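Local structure of agarase (Pseudoalteromonas fuliginea, 6XJ9) at residues D423-I426 and T427-F430. The protein probably hydrolyses glycosidic linkages of agarose, as a family 50 glycoside hydrolase of a marine bacterium. Residues are numbered along the deposited sequence; the frame is centred on the assembly and turned at random.
Sequences DRMI and TWGF
A Schellman motif closes the C-terminal end of helix 413-428, where R424 packs on W428, and M425 reaches both W428 and F430. G429 leaves the helix with a positive phi of 89°, a conformation in which a side chain would be jammed against the carbonyl O of W428. G429 N is hydrogen-bonded to I426 O at 3.0 Å, while F430 N makes a weak bond back to M425 O. Just before it, D423 O takes two donors from the same residue, T427 N and, at 2.7 Å, T427 OG1; the hydroxyl sits beside the backbone N (chi1 -49°), which brings it round to that carbonyl, and it is also bonded to L256 N. The helix end lies against strand 299-305, whose sheet continues through parallel strands 709-714, 664-666 and 640-643, consistent with the (beta/alpha)8-type barrel of GH50 enzymes. R424 O receives W428 N and also lies over one face of the indole, 3.0 Å from CG. Over the same ring, R424 CB stands 3.7 Å from the centroid of the six-membered ring, nearly on its normal, a CH-pi contact. The arginine chain then runs extended past the rim, CG 3.5 Å from CZ2, and its guanidinium, whose plane is tilted 21° to that of the indole, goes on to salt bridges with E251 and D741. With W428 cut back to an alanine, the R424 methylenes would probably lose the face they lie on, and M425 one of its two aromatic neighbours. M425, its chain bent, makes oblique Met-aromatic contacts with both rings, its SD 3.9 Å from F430 CD2. Beyond it, F430 packs on helix 745-763 and meets F736 edge-to-face.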
loop_
_atom_site.group_PDB
_atom_site.type_symbol
_atom_site.label_atom_id
_atom_site.label_comp_id
_atom_site.label_asym_id
_atom_site.label_seq_id
_atom_site.Cartn_x
_atom_site.Cartn_y
_atom_site.Cartn_z
ATOM N N ASP A 423 0.000 1.525 23.988
ATOM C CA ASP A 423 1.219 1.851 23.264
ATOM C C ASP A 423 0.950 1.994 21.765
ATOM O O ASP A 423 1.502 2.890 21.121
ATOM C CB ASP A 423 2.352 0.876 23.601
ATOM C CG ASP A 423 2.877 1.059 25.017
ATOM O OD1 ASP A 423 2.343 1.920 25.733
ATOM O OD2 ASP A 423 3.818 0.344 25.385
ATOM N N ARG A 424 0.121 1.103 21.207
ATOM C CA ARG A 424 -0.228 1.183 19.793
ATOM C C ARG A 424 -0.873 2.531 19.491
ATOM O O ARG A 424 -0.503 3.186 18.519
ATOM C CB ARG A 424 -1.177 0.055 19.372
ATOM C CG ARG A 424 -0.478 -1.258 19.053
ATOM C CD ARG A 424 -1.436 -2.439 19.101
ATOM N NE ARG A 424 -0.875 -3.644 18.496
ATOM C CZ ARG A 424 -1.543 -4.790 18.374
ATOM N NH1 ARG A 424 -2.785 -4.879 18.816
ATOM N NH2 ARG A 424 -0.966 -5.836 17.810
ATOM N N MET A 425 -1.838 2.937 20.326
ATOM C CA MET A 425 -2.504 4.212 20.111
ATOM C C MET A 425 -1.493 5.358 20.167
ATOM O O MET A 425 -1.547 6.270 19.343
ATOM C CB MET A 425 -3.638 4.441 21.117
ATOM C CG MET A 425 -4.715 3.371 21.060
ATOM S SD MET A 425 -5.272 3.068 19.363
ATOM C CE MET A 425 -5.861 1.383 19.516
ATOM N N ILE A 426 -0.547 5.294 21.116
ATOM C CA ILE A 426 0.494 6.309 21.190
ATOM C C ILE A 426 1.273 6.297 19.878
ATOM O O ILE A 426 1.474 7.347 19.269
ATOM C CB ILE A 426 1.462 6.077 22.382
ATOM C CG1 ILE A 426 0.794 6.111 23.764
ATOM C CG2 ILE A 426 2.665 7.011 22.290
ATOM C CD1 ILE A 426 0.032 7.374 24.078
ATOM N N THR A 427 1.724 5.105 19.463
ATOM C CA THR A 427 2.657 4.983 18.351
ATOM C C THR A 427 1.973 5.416 17.054
ATOM O O THR A 427 2.591 6.038 16.189
ATOM C CB THR A 427 3.174 3.544 18.223
ATOM O OG1 THR A 427 3.604 3.085 19.502
ATOM C CG2 THR A 427 4.310 3.403 17.232
ATOM N N TRP A 428 0.684 5.074 16.935
ATOM C CA TRP A 428 -0.063 5.360 15.723
ATOM C C TRP A 428 -0.518 6.815 15.710
ATOM O O TRP A 428 -1.026 7.284 14.692
ATOM C CB TRP A 428 -1.245 4.395 15.561
ATOM C CG TRP A 428 -0.837 2.953 15.524
ATOM C CD1 TRP A 428 0.411 2.454 15.273
ATOM C CD2 TRP A 428 -1.689 1.814 15.722
ATOM N NE1 TRP A 428 0.401 1.089 15.352
ATOM C CE2 TRP A 428 -0.873 0.666 15.615
ATOM C CE3 TRP A 428 -3.055 1.651 15.992
ATOM C CZ2 TRP A 428 -1.389 -0.625 15.733
ATOM C CZ3 TRP A 428 -3.560 0.376 16.120
ATOM C CH2 TRP A 428 -2.736 -0.744 15.995
ATOM N N GLY A 429 -0.340 7.509 16.846
ATOM C CA GLY A 429 -0.629 8.932 16.933
ATOM C C GLY A 429 -2.077 9.250 17.322
ATOM O O GLY A 429 -2.478 10.411 17.334
ATOM N N PHE A 430 -2.875 8.234 17.656
ATOM C CA PHE A 430 -4.272 8.500 17.966
ATOM C C PHE A 430 -4.379 9.261 19.292
ATOM O O PHE A 430 -3.739 8.907 20.288
ATOM C CB PHE A 430 -5.093 7.205 17.975
ATOM C CG PHE A 430 -5.440 6.636 16.621
ATOM C CD1 PHE A 430 -6.198 7.361 15.710
ATOM C CD2 PHE A 430 -5.023 5.365 16.254
ATOM C CE1 PHE A 430 -6.533 6.834 14.472
ATOM C CE2 PHE A 430 -5.347 4.845 15.010
ATOM C CZ PHE A 430 -6.108 5.578 14.122
#